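Phosphodiesterase (Salpingoeca rosetta, PDB 7D7P) belongs to the HD-type phosphodiesterases, all-helical metal-dependent enzymes, and binds a zinc ion, with a magnesium ion also in the model. Local coordinates at residues Ala39-Glu44 / Gln75-Ile80; Gln95-Gln100 / Phe184-Glu189; Asn284-Glu289 / Phe299-Asp304. All blocks are in the same frame, centred on the assembly; numbering follows the deposited sequence.

The three contacts lie in series along an all-helical chain and do not touch one another. Contacts 1 and 2 are the nearest pair, with centres about 24 Å apart and nearest atoms about 11 Å; helix 79-82 of contact 1 is followed in the chain by helix 87-99 of contact 2. Contact 3 sits across the chain's centre from contact 1, about 43 Å centre to centre. From contact 2 it is about 31 Å between centres and about 17 Å between nearest atoms. Zinc is bound by H111, H146, D147 and D260: the V97 side chain in contact 2 is about 12 Å from the zinc, and that of Q285 in contact 3 about 14 Å from it and about 12 Å from the magnesium.

Contact 1: Ala39-Glu44 / Gln75-Ile80; sequences AAMDAE and QELHVI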
ATOM      1  N   ALA A  39      27.905  18.652  18.601  1.00 35.53           N
ATOM      2  CA  ALA A  39      27.603  20.049  18.327  1.00 38.54           C
ATOM      3  C   ALA A  39      26.909  20.696  19.520  1.00 46.80           C
ATOM      4  O   ALA A  39      26.243  20.033  20.318  1.00 44.43           O
ATOM      5  CB  ALA A  39      26.728  20.173  17.079  1.00 29.90           C
ATOM      6  N   ALA A  40      27.077  22.013  19.635  1.00 45.77           N
ATOM      7  CA  ALA A  40      26.490  22.781  20.732  1.00 53.61           C
ATOM      8  C   ALA A  40      25.031  23.066  20.396  1.00 49.41           C
ATOM      9  O   ALA A  40      24.692  24.098  19.815  1.00 43.41           O
ATOM     10  CB  ALA A  40      27.274  24.066  20.968  1.00 40.39           C
ATOM     11  N   MET A  41      24.154  22.133  20.764  1.00 39.41           N
ATOM     12  CA  MET A  41      22.727  22.274  20.520  1.00 50.09           C
ATOM     13  C   MET A  41      21.947  21.731  21.706  1.00 52.63           C
ATOM     14  O   MET A  41      22.282  20.673  22.248  1.00 57.42           O
ATOM     15  CB  MET A  41      22.283  21.535  19.249  1.00 48.68           C
ATOM     16  CG  MET A  41      23.015  21.935  17.980  1.00 51.28           C
ATOM     17  SD  MET A  41      23.004  20.625  16.737  1.00 52.00           S
ATOM     18  CE  MET A  41      21.250  20.461  16.410  1.00 35.64           C
ATOM     19  N   ASP A  42      20.908  22.461  22.104  1.00 50.63           N
ATOM     20  CA  ASP A  42      19.887  21.960  23.017  1.00 47.00           C
ATOM     21  C   ASP A  42      18.561  22.005  22.270  1.00 35.23           C
ATOM     22  O   ASP A  42      18.040  23.090  21.986  1.00 35.97           O
ATOM     23  CB  ASP A  42      19.822  22.773  24.307  1.00 45.33           C
ATOM     24  CG  ASP A  42      18.782  22.239  25.273  1.00 56.30           C
ATOM     25  OD1 ASP A  42      18.971  21.114  25.785  1.00 70.17           O
ATOM     26  OD2 ASP A  42      17.775  22.937  25.512  1.00 50.84           O
ATOM     27  N   ALA A  43      18.019  20.821  21.964  1.00 34.44           N
ATOM     28  CA  ALA A  43      16.868  20.725  21.074  1.00 36.10           C
ATOM     29  C   ALA A  43      15.660  21.488  21.603  1.00 38.65           C
ATOM     30  O   ALA A  43      14.884  22.038  20.813  1.00 32.45           O
ATOM     31  CB  ALA A  43      16.505  19.256  20.850  1.00 33.25           C
ATOM     32  N   GLU A  44      15.482  21.536  22.924  1.00 32.54           N
ATOM     33  CA  GLU A  44      14.256  22.108  23.472  1.00 35.07           C
ATOM     34  C   GLU A  44      14.262  23.627  23.381  1.00 34.43           C
ATOM     35  O   GLU A  44      13.215  24.244  23.147  1.00 34.17           O
ATOM     36  CB  GLU A  44      14.063  21.643  24.912  1.00 45.90           C
ATOM     37  CG  GLU A  44      13.971  20.136  25.031  1.00 46.18           C
ATOM     38  CD  GLU A  44      13.237  19.689  26.273  1.00 64.43           C
ATOM     39  OE1 GLU A  44      12.678  20.549  26.988  1.00 54.49           O
ATOM     40  OE2 GLU A  44      13.199  18.465  26.523  1.00 68.20           O
ATOM     41  N   GLN A  75      21.955  31.269  12.377  1.00 18.62           N
ATOM     42  CA  GLN A  75      22.154  31.986  13.633  1.00 24.34           C
ATOM     43  C   GLN A  75      21.690  31.158  14.826  1.00 29.77           C
ATOM     44  O   GLN A  75      22.419  31.014  15.814  1.00 23.63           O
ATOM     45  CB  GLN A  75      21.424  33.328  13.593  1.00 19.89           C
ATOM     46  N   GLU A  76      20.479  30.598  14.751  1.00 21.23           N
ATOM     47  CA  GLU A  76      19.913  29.922  15.914  1.00 18.99           C
ATOM     48  C   GLU A  76      20.600  28.590  16.199  1.00 26.80           C
ATOM     49  O   GLU A  76      20.610  28.139  17.350  1.00 26.35           O
ATOM     50  CB  GLU A  76      18.409  29.732  15.726  1.00 24.57           C
ATOM     51  CG  GLU A  76      17.650  31.054  15.681  1.00 27.09           C
ATOM     52  CD  GLU A  76      16.155  30.890  15.866  1.00 30.71           C
ATOM     53  OE1 GLU A  76      15.429  31.892  15.708  1.00 35.15           O
ATOM     54  OE2 GLU A  76      15.707  29.763  16.166  1.00 28.09           O
ATOM     55  N   LEU A  77      21.179  27.950  15.183  1.00 24.28           N
ATOM     56  CA  LEU A  77      21.953  26.732  15.395  1.00 20.04           C
ATOM     57  C   LEU A  77      23.376  27.008  15.864  1.00 21.57           C
ATOM     58  O   LEU A  77      24.137  26.055  16.064  1.00 22.93           O
ATOM     59  CB  LEU A  77      21.987  25.893  14.114  1.00 21.79           C
ATOM     60  CG  LEU A  77      20.661  25.232  13.740  1.00 26.86           C
ATOM     61  CD1 LEU A  77      20.758  24.543  12.388  1.00 26.92           C
ATOM     62  CD2 LEU A  77      20.241  24.247  14.825  1.00 20.00           C
ATOM     63  N   HIS A  78      23.745  28.280  16.029  1.00 23.88           N
ATOM     64  CA  HIS A  78      25.012  28.741  16.593  1.00 28.60           C
ATOM     65  C   HIS A  78      26.214  28.480  15.692  1.00 28.34           C
ATOM     66  O   HIS A  78      27.356  28.615  16.149  1.00 20.35           O
ATOM     67  CB  HIS A  78      25.274  28.130  17.976  1.00 24.45           C
ATOM     68  CG  HIS A  78      24.139  28.303  18.938  1.00 37.80           C
ATOM     69  ND1 HIS A  78      23.750  29.537  19.415  1.00 42.05           N
ATOM     70  CD2 HIS A  78      23.310  27.399  19.514  1.00 36.70           C
ATOM     71  CE1 HIS A  78      22.729  29.386  20.239  1.00 42.49           C
ATOM     72  NE2 HIS A  78      22.443  28.098  20.318  1.00 40.98           N
ATOM     73  N   VAL A  79      26.002  28.138  14.419  1.00 21.35           N
ATOM     74  CA  VAL A  79      27.139  27.846  13.549  1.00 22.34           C
ATOM     75  C   VAL A  79      27.874  29.123  13.162  1.00 19.90           C
ATOM     76  O   VAL A  79      29.077  29.089  12.871  1.00 17.05           O
ATOM     77  CB  VAL A  79      26.687  27.057  12.305  1.00 26.48           C
ATOM     78  CG1 VAL A  79      26.027  25.753  12.718  1.00 24.10           C
ATOM     79  CG2 VAL A  79      25.746  27.890  11.451  1.00 23.94           C
ATOM     80  N   ILE A  80      27.180  30.262  13.150  1.00 17.67           N
ATOM     81  CA  ILE A  80      27.835  31.529  12.824  1.00 19.79           C
ATOM     82  C   ILE A  80      28.903  31.855  13.861  1.00 23.93           C
ATOM     83  O   ILE A  80      30.042  32.200  13.519  1.00 22.79           O
ATOM     84  CB  ILE A  80      26.794  32.658  12.709  1.00 22.48           C
ATOM     85  CG1 ILE A  80      25.905  32.438  11.485  1.00 22.47           C
ATOM     86  CG2 ILE A  80      27.477  34.017  12.637  1.00 20.35           C
ATOM     87  CD1 ILE A  80      24.867  33.522  11.273  1.00 17.16           C
TER
HETATM   88  O   HOH W   1      20.603  25.463  21.471  1.00 40.03           O
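A40 and H78 meet through the carbonyl O of A40, which sits 3.6 Å from H78 CD2 and comes at the imidazole obliquely. Beside them, the second touch is purely apolar: the methyl CE of M41 reaches L77 CD2 at 4.2 Å, the M41 chain turning at its last torsion (chi3 62°) to carry that methyl to the leucine. No direct hydrogen bond joins 39-44 to 75-80. A water lies at the ring edge, in its plane, accepting from D42 N at 3.1 Å and standing 3.4 Å from H78 NE2 in a weak bond. On one face of the imidazole E76 O stands 3.4 Å above the plane, shifted toward the rim.

What puts H78 here is a Schellman motif closing helix 63-76: phi of 70° takes the backbone out of the helix while H78 N still bonds back to Q75 O at 3.0 Å. The same residue is the N-cap of helix 79-82, so the ring stands at a joint between two helices. On the other side A40 is the centre of an inverse gamma turn, closed by a weak bond from M41 N to A39 O, and A40 N is held by E133 OE1. Farther in, helix 133-145 backs the apolar pair, L136 touching M41 and L140 touching L77, while Y120 and T124 of helix 109-126 also pack on L77.

Contact 2: Gln95-Gln100 / Phe184-Glu189; sequences QKVRTQ and FEILLE
K96, whose side chain packs on I186, offers its carbonyl O to two donors of its own segment. T99 OG1 gives K96 O the firm bond at 2.9 Å, from above the carbonyl plane and with an angle of 107° at the carbonyl oxygen; the bond from Q100 N to K96 O, at 3.3 Å, is weak. Q100 N also donates to V97 O at 3.1 Å, so the backbone under the Q100 side chain is tied back into the preceding turn.

Across the contact everything converges on I186, which lays CG2 against K96 and V97 while its CD1 end meets Q100. I186 CG2 lies 3.7 Å from K96 CG and 4.3 Å from V97 CG2. K96 sends CG toward the isoleucine with that atom anti to the backbone N (chi1 -175°), then bends at chi2 and leads its amine away, so aliphatic methylenes do the touching. This joins two helices, 87-99 and 174-187, of the all-helical HD-type phosphodiesterase fold, near their C-terminal ends. I186 runs past the glutamine in the opposite direction: I186 CD1 lies 3.5 Å from Q100 CG and 3.9 Å from Q100 CB.

L148 touches both Q100 and I186, which links this patch to the loop that carries the zinc ligands H146 and D147. W93, one turn before V97, also packs on I186, and V97 leans on W109 at the start of helix 109-126.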
ATOM      1  N   GLN A  95      23.107  34.929  -1.659  1.00 18.34           N
ATOM      2  CA  GLN A  95      22.711  35.543  -2.923  1.00 24.50           C
ATOM      3  C   GLN A  95      23.241  34.754  -4.113  1.00 20.46           C
ATOM      4  O   GLN A  95      22.506  34.499  -5.074  1.00 19.58           O
ATOM      5  CB  GLN A  95      23.208  36.989  -2.973  1.00 26.22           C
ATOM      6  CG  GLN A  95      22.902  37.710  -4.273  1.00 28.19           C
ATOM      7  CD  GLN A  95      23.433  39.132  -4.286  1.00 35.84           C
ATOM      8  OE1 GLN A  95      24.544  39.397  -3.826  1.00 38.49           O
ATOM      9  NE2 GLN A  95      22.632  40.058  -4.800  1.00 43.83           N
ATOM     10  N   LYS A  96      24.515  34.355  -4.067  1.00 20.08           N
ATOM     11  CA  LYS A  96      25.087  33.602  -5.179  1.00 20.00           C
ATOM     12  C   LYS A  96      24.425  32.236  -5.330  1.00 23.35           C
ATOM     13  O   LYS A  96      24.268  31.750  -6.455  1.00 21.01           O
ATOM     14  CB  LYS A  96      26.595  33.446  -4.993  1.00 19.30           C
ATOM     15  CG  LYS A  96      27.299  32.781  -6.165  1.00 35.84           C
ATOM     16  CD  LYS A  96      27.185  33.611  -7.436  1.00 39.14           C
ATOM     17  CE  LYS A  96      28.016  33.013  -8.564  1.00 37.77           C
ATOM     18  NZ  LYS A  96      28.169  33.957  -9.709  1.00 41.86           N
ATOM     19  N   VAL A  97      24.022  31.610  -4.221  1.00 15.92           N
ATOM     20  CA  VAL A  97      23.285  30.349  -4.303  1.00 21.71           C
ATOM     21  C   VAL A  97      21.973  30.554  -5.052  1.00 17.32           C
ATOM     22  O   VAL A  97      21.617  29.773  -5.943  1.00 15.58           O
ATOM     23  CB  VAL A  97      23.048  29.766  -2.897  1.00 22.05           C
ATOM     24  CG1 VAL A  97      22.064  28.605  -2.966  1.00 17.76           C
ATOM     25  CG2 VAL A  97      24.362  29.303  -2.284  1.00 23.50           C
ATOM     26  N   ARG A  98      21.226  31.607  -4.695  1.00 21.78           N
ATOM     27  CA  ARG A  98      19.926  31.830  -5.320  1.00 24.32           C
ATOM     28  C   ARG A  98      20.060  32.129  -6.809  1.00 21.16           C
ATOM     29  O   ARG A  98      19.238  31.678  -7.615  1.00 24.04           O
ATOM     30  CB  ARG A  98      19.177  32.962  -4.623  1.00 22.41           C
ATOM     31  CG  ARG A  98      17.690  32.971  -4.963  1.00 36.37           C
ATOM     32  CD  ARG A  98      17.182  34.332  -5.374  1.00 36.53           C
ATOM     33  NE  ARG A  98      17.450  35.325  -4.348  1.00 49.56           N
ATOM     34  CZ  ARG A  98      18.190  36.408  -4.541  1.00 59.93           C
ATOM     35  NH1 ARG A  98      18.733  36.642  -5.730  1.00 45.81           N
ATOM     36  NH2 ARG A  98      18.384  37.254  -3.543  1.00 62.76           N
ATOM     37  N   THR A  99      21.082  32.900  -7.194  1.00 18.74           N
ATOM     38  CA  THR A  99      21.250  33.240  -8.602  1.00 24.80           C
ATOM     39  C   THR A  99      21.662  32.040  -9.442  1.00 23.99           C
ATOM     40  O   THR A  99      21.561  32.099 -10.671  1.00 23.41           O
ATOM     41  CB  THR A  99      22.282  34.359  -8.773  1.00 22.97           C
ATOM     42  OG1 THR A  99      23.540  33.943  -8.228  1.00 33.20           O
ATOM     43  CG2 THR A  99      21.821  35.626  -8.071  1.00 31.37           C
ATOM     44  N   GLN A 100      22.128  30.960  -8.815  1.00 21.54           N
ATOM     45  CA  GLN A 100      22.487  29.751  -9.542  1.00 21.12           C
ATOM     46  C   GLN A 100      21.357  28.733  -9.592  1.00 19.71           C
ATOM     47  O   GLN A 100      21.498  27.705 -10.261  1.00 16.81           O
ATOM     48  CB  GLN A 100      23.731  29.109  -8.926  1.00 21.32           C
ATOM     49  CG  GLN A 100      24.991  29.937  -9.109  1.00 29.18           C
ATOM     50  CD  GLN A 100      25.561  29.828 -10.507  1.00 40.17           C
ATOM     51  OE1 GLN A 100      25.999  30.821 -11.089  1.00 41.39           O
ATOM     52  NE2 GLN A 100      25.563  28.618 -11.054  1.00 32.75           N
ATOM     53  N   PHE A 184      30.732  23.709  -4.408  1.00 10.41           N
ATOM     54  CA  PHE A 184      32.076  24.092  -4.004  1.00 22.21           C
ATOM     55  C   PHE A 184      32.642  25.209  -4.867  1.00 21.07           C
ATOM     56  O   PHE A 184      33.439  26.016  -4.376  1.00 21.06           O
ATOM     57  CB  PHE A 184      32.995  22.865  -4.027  1.00 19.11           C
ATOM     58  CG  PHE A 184      32.705  21.882  -2.922  1.00 19.06           C
ATOM     59  CD1 PHE A 184      33.223  22.077  -1.652  1.00 20.70           C
ATOM     60  CD2 PHE A 184      31.893  20.782  -3.147  1.00 17.72           C
ATOM     61  CE1 PHE A 184      32.948  21.188  -0.630  1.00 17.30           C
ATOM     62  CE2 PHE A 184      31.614  19.886  -2.130  1.00 18.56           C
ATOM     63  CZ  PHE A 184      32.144  20.090  -0.867  1.00 18.34           C
ATOM     64  N   GLU A 185      32.228  25.290  -6.133  1.00 11.55           N
ATOM     65  CA  GLU A 185      32.625  26.419  -6.969  1.00 13.94           C
ATOM     66  C   GLU A 185      32.081  27.725  -6.409  1.00 21.75           C
ATOM     67  O   GLU A 185      32.764  28.757  -6.435  1.00 20.88           O
ATOM     68  CB  GLU A 185      32.142  26.202  -8.404  1.00 18.24           C
ATOM     69  CG  GLU A 185      32.989  26.894  -9.457  1.00 38.47           C
ATOM     70  CD  GLU A 185      34.316  26.197  -9.693  1.00 29.87           C
ATOM     71  OE1 GLU A 185      34.362  24.949  -9.615  1.00 32.10           O
ATOM     72  OE2 GLU A 185      35.313  26.896  -9.961  1.00 40.06           O
ATOM     73  N   ILE A 186      30.852  27.699  -5.890  1.00 14.32           N
ATOM     74  CA  ILE A 186      30.282  28.884  -5.259  1.00 23.08           C
ATOM     75  C   ILE A 186      30.951  29.143  -3.916  1.00 28.53           C
ATOM     76  O   ILE A 186      31.295  30.284  -3.585  1.00 30.31           O
ATOM     77  CB  ILE A 186      28.759  28.718  -5.104  1.00 20.98           C
ATOM     78  CG1 ILE A 186      28.066  28.790  -6.465  1.00 18.01           C
ATOM     79  CG2 ILE A 186      28.194  29.766  -4.146  1.00 23.66           C
ATOM     80  CD1 ILE A 186      26.629  28.322  -6.426  1.00 19.67           C
ATOM     81  N   LEU A 187      31.163  28.083  -3.134  1.00 29.78           N
ATOM     82  CA  LEU A 187      31.642  28.229  -1.763  1.00 24.27           C
ATOM     83  C   LEU A 187      33.092  28.694  -1.720  1.00 29.85           C
ATOM     84  O   LEU A 187      33.436  29.616  -0.973  1.00 42.77           O
ATOM     85  CB  LEU A 187      31.479  26.903  -1.020  1.00 20.34           C
ATOM     86  CG  LEU A 187      31.715  26.917   0.485  1.00 27.72           C
ATOM     87  CD1 LEU A 187      30.685  27.803   1.156  1.00 24.63           C
ATOM     88  CD2 LEU A 187      31.668  25.503   1.047  1.00 30.21           C
ATOM     89  N   LEU A 188      33.961  28.068  -2.515  1.00 32.03           N
ATOM     90  CA  LEU A 188      35.383  28.391  -2.480  1.00 31.65           C
ATOM     91  C   LEU A 188      35.710  29.752  -3.083  1.00 45.71           C
ATOM     92  O   LEU A 188      36.880  30.153  -3.051  1.00 48.33           O
ATOM     93  CB  LEU A 188      36.188  27.301  -3.191  1.00 32.86           C
ATOM     94  CG  LEU A 188      36.040  25.890  -2.612  1.00 40.41           C
ATOM     95  CD1 LEU A 188      36.958  24.906  -3.324  1.00 35.57           C
ATOM     96  CD2 LEU A 188      36.300  25.892  -1.112  1.00 49.88           C
ATOM     97  N   GLU A 189      34.732  30.469  -3.629  1.00 36.56           N
ATOM     98  CA  GLU A 189      34.976  31.838  -4.058  1.00 46.69           C
ATOM     99  C   GLU A 189      35.252  32.721  -2.841  1.00 48.92           C
ATOM    100  O   GLU A 189      34.687  32.519  -1.761  1.00 51.53           O
ATOM    101  CB  GLU A 189      33.786  32.364  -4.860  1.00 33.42           C
ATOM    102  CG  GLU A 189      34.051  33.665  -5.599  1.00 52.53           C
ATOM    103  CD  GLU A 189      33.796  34.882  -4.734  1.00 45.09           C
ATOM    104  OE1 GLU A 189      34.399  35.943  -4.996  1.00 56.44           O
ATOM    105  OE2 GLU A 189      32.995  34.773  -3.783  1.00 52.20           O
TER

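Contact 3: Asn284-Glu289 / Phe299-Asp304; sequences NQVELE and FMRGND
M300 meets V286 and Q285 of helix 268-291 where the chain turns back between that helix and helix 305-330 of the HD-type phosphodiesterase fold; 299-304 belongs to the connector between the two. Close to the methionine backbone, M300 CB lies 3.5 Å from V286 CG2, and the carbonyl O of M300 is 3.8 Å from that same methyl. With chi2 near anti (-165°), M300 SD is carried out across the end of Q285, 3.8 Å from Q285 NE2.

That amide is held in place by other bonds. Q285 NE2 donates to E289 OE2 at 2.7 Å, one turn on, with the N-H...O angle at 148° and the donor standing above the carboxylate plane; OE1 of Q285 takes the backbone N of T154. E289 OE1 in turn bonds to S296 OG, within the connector itself, and M300 also packs on F282.

R301 comes next, stretched from CG to NE. It crosses V286 at about a right angle, R301 NH1 lying 3.9 Å from V286 CG1 and meeting it obliquely, so V286 has a different methyl for each of the two residues. Three residues later D304 is the N-cap of helix 305-330, its OD1 bonded to S307 N, while its carbonyl O takes the NE2 of Q279 from helix 268-291.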
ATOM      1  N   ASN A 284       6.723  19.011 -19.143  1.00 19.61           N
ATOM      2  CA  ASN A 284       7.660  19.722 -20.006  1.00 22.36           C
ATOM      3  C   ASN A 284       8.766  18.806 -20.515  1.00 22.07           C
ATOM      4  O   ASN A 284       9.228  18.967 -21.650  1.00 20.95           O
ATOM      5  CB  ASN A 284       8.262  20.915 -19.261  1.00 20.99           C
ATOM      6  CG  ASN A 284       7.275  22.054 -19.091  1.00 33.35           C
ATOM      7  OD1 ASN A 284       6.311  22.175 -19.848  1.00 32.87           O
ATOM      8  ND2 ASN A 284       7.509  22.897 -18.091  1.00 33.19           N
ATOM      9  N   GLN A 285       9.204  17.844 -19.698  1.00 22.60           N
ATOM     10  CA  GLN A 285      10.267  16.941 -20.131  1.00 17.43           C
ATOM     11  C   GLN A 285       9.778  16.005 -21.230  1.00 20.18           C
ATOM     12  O   GLN A 285      10.470  15.799 -22.235  1.00 23.66           O
ATOM     13  CB  GLN A 285      10.805  16.137 -18.946  1.00 13.97           C
ATOM     14  CG  GLN A 285      11.841  15.103 -19.361  1.00 16.86           C
ATOM     15  CD  GLN A 285      12.448  14.358 -18.189  1.00 26.91           C
ATOM     16  OE1 GLN A 285      12.722  14.940 -17.137  1.00 21.70           O
ATOM     17  NE2 GLN A 285      12.669  13.060 -18.370  1.00 22.68           N
ATOM     18  N   VAL A 286       8.592  15.419 -21.046  1.00 17.37           N
ATOM     19  CA  VAL A 286       8.011  14.547 -22.067  1.00 23.66           C
ATOM     20  C   VAL A 286       7.839  15.304 -23.379  1.00 20.72           C
ATOM     21  O   VAL A 286       8.079  14.763 -24.465  1.00 26.14           O
ATOM     22  CB  VAL A 286       6.675  13.964 -21.566  1.00 17.58           C
ATOM     23  CG1 VAL A 286       5.820  13.471 -22.729  1.00 30.43           C
ATOM     24  CG2 VAL A 286       6.930  12.841 -20.582  1.00 27.90           C
ATOM     25  N   GLU A 287       7.431  16.572 -23.295  1.00 22.93           N
ATOM     26  CA  GLU A 287       7.303  17.395 -24.494  1.00 22.01           C
ATOM     27  C   GLU A 287       8.660  17.622 -25.151  1.00 30.27           C
ATOM     28  O   GLU A 287       8.777  17.581 -26.382  1.00 25.05           O
ATOM     29  CB  GLU A 287       6.629  18.719 -24.130  1.00 29.35           C
ATOM     30  CG  GLU A 287       7.042  19.919 -24.964  1.00 40.73           C
ATOM     31  CD  GLU A 287       6.433  21.212 -24.447  1.00 52.93           C
ATOM     32  OE1 GLU A 287       5.242  21.201 -24.065  1.00 59.91           O
ATOM     33  OE2 GLU A 287       7.146  22.237 -24.413  1.00 55.36           O
ATOM     34  N   LEU A 288       9.702  17.847 -24.347  1.00 26.78           N
ATOM     35  CA  LEU A 288      11.043  18.002 -24.904  1.00 16.67           C
ATOM     36  C   LEU A 288      11.584  16.684 -25.441  1.00 22.68           C
ATOM     37  O   LEU A 288      12.306  16.677 -26.445  1.00 21.84           O
ATOM     38  CB  LEU A 288      11.993  18.571 -23.847  1.00 23.75           C
ATOM     39  CG  LEU A 288      13.443  18.818 -24.278  1.00 27.88           C
ATOM     40  CD1 LEU A 288      13.500  19.817 -25.421  1.00 26.17           C
ATOM     41  CD2 LEU A 288      14.284  19.302 -23.107  1.00 27.23           C
ATOM     42  N   GLU A 289      11.246  15.562 -24.798  1.00 24.16           N
ATOM     43  CA  GLU A 289      11.764  14.272 -25.241  1.00 22.53           C
ATOM     44  C   GLU A 289      11.145  13.852 -26.570  1.00 27.68           C
ATOM     45  O   GLU A 289      11.812  13.225 -27.401  1.00 28.48           O
ATOM     46  CB  GLU A 289      11.520  13.211 -24.166  1.00 17.31           C
ATOM     47  CG  GLU A 289      12.526  13.253 -23.020  1.00 22.82           C
ATOM     48  CD  GLU A 289      12.092  12.444 -21.806  1.00 27.04           C
ATOM     49  OE1 GLU A 289      10.897  12.090 -21.709  1.00 31.14           O
ATOM     50  OE2 GLU A 289      12.949  12.163 -20.944  1.00 26.70           O
ATOM     51  N   PHE A 299       4.468   7.534 -16.700  1.00 36.36           N
ATOM     52  CA  PHE A 299       3.953   8.269 -15.547  1.00 39.03           C
ATOM     53  C   PHE A 299       4.093   9.778 -15.719  1.00 40.04           C
ATOM     54  O   PHE A 299       3.307  10.539 -15.146  1.00 38.25           O
ATOM     55  CB  PHE A 299       4.667   7.823 -14.270  1.00 35.10           C
ATOM     56  N   MET A 300       5.081  10.227 -16.493  1.00 32.36           N
ATOM     57  CA  MET A 300       5.310  11.654 -16.690  1.00 30.09           C
ATOM     58  C   MET A 300       4.339  12.288 -17.675  1.00 25.15           C
ATOM     59  O   MET A 300       4.353  13.515 -17.826  1.00 28.40           O
ATOM     60  CB  MET A 300       6.745  11.898 -17.167  1.00 24.16           C
ATOM     61  CG  MET A 300       7.804  11.705 -16.095  1.00 27.15           C
ATOM     62  SD  MET A 300       9.387  12.407 -16.592  1.00 30.33           S
ATOM     63  CE  MET A 300      10.382  12.069 -15.140  1.00 26.67           C
ATOM     64  N   ARG A 301       3.498  11.498 -18.341  1.00 30.74           N
ATOM     65  CA  ARG A 301       2.609  12.049 -19.358  1.00 28.51           C
ATOM     66  C   ARG A 301       1.351  12.666 -18.758  1.00 24.86           C
ATOM     67  O   ARG A 301       0.795  13.605 -19.337  1.00 28.95           O
ATOM     68  CB  ARG A 301       2.230  10.963 -20.368  1.00 34.96           C
ATOM     69  CG  ARG A 301       3.418  10.364 -21.108  1.00 33.42           C
ATOM     70  CD  ARG A 301       2.968   9.332 -22.131  1.00 39.30           C
ATOM     71  NE  ARG A 301       4.093   8.742 -22.852  1.00 37.35           N
ATOM     72  CZ  ARG A 301       4.635   9.266 -23.946  1.00 33.16           C
ATOM     73  NH1 ARG A 301       4.158  10.397 -24.448  1.00 29.84           N
ATOM     74  NH2 ARG A 301       5.656   8.664 -24.540  1.00 32.13           N
ATOM     75  N   GLY A 302       0.890  12.158 -17.616  1.00 23.44           N
ATOM     76  CA  GLY A 302      -0.311  12.668 -16.982  1.00 26.61           C
ATOM     77  C   GLY A 302      -0.244  14.146 -16.656  1.00 29.10           C
ATOM     78  O   GLY A 302       0.715  14.606 -16.028  1.00 26.67           O
ATOM     79  N   ASN A 303      -1.261  14.904 -17.075  1.00 21.23           N
ATOM     80  CA  ASN A 303      -1.243  16.355 -16.947  1.00 26.84           C
ATOM     81  C   ASN A 303      -2.503  16.923 -16.301  1.00 24.55           C
ATOM     82  O   ASN A 303      -2.727  18.136 -16.380  1.00 25.08           O
ATOM     83  CB  ASN A 303      -1.031  17.004 -18.320  1.00 27.24           C
ATOM     84  CG  ASN A 303      -2.164  16.711 -19.286  1.00 34.66           C
ATOM     85  OD1 ASN A 303      -2.962  15.801 -19.068  1.00 30.44           O
ATOM     86  ND2 ASN A 303      -2.231  17.479 -20.369  1.00 32.76           N
ATOM     87  N   ASP A 304      -3.326  16.097 -15.668  1.00 26.10           N
ATOM     88  CA  ASP A 304      -4.547  16.567 -15.025  1.00 30.28           C
ATOM     89  C   ASP A 304      -4.522  16.214 -13.540  1.00 29.47           C
ATOM     90  O   ASP A 304      -3.567  15.621 -13.034  1.00 24.57           O
ATOM     91  CB  ASP A 304      -5.787  15.984 -15.711  1.00 24.51           C
ATOM     92  CG  ASP A 304      -5.682  14.489 -15.935  1.00 34.21           C
ATOM     93  OD1 ASP A 304      -5.483  13.749 -14.948  1.00 38.06           O
ATOM     94  OD2 ASP A 304      -5.803  14.052 -17.098  1.00 50.74           O
TER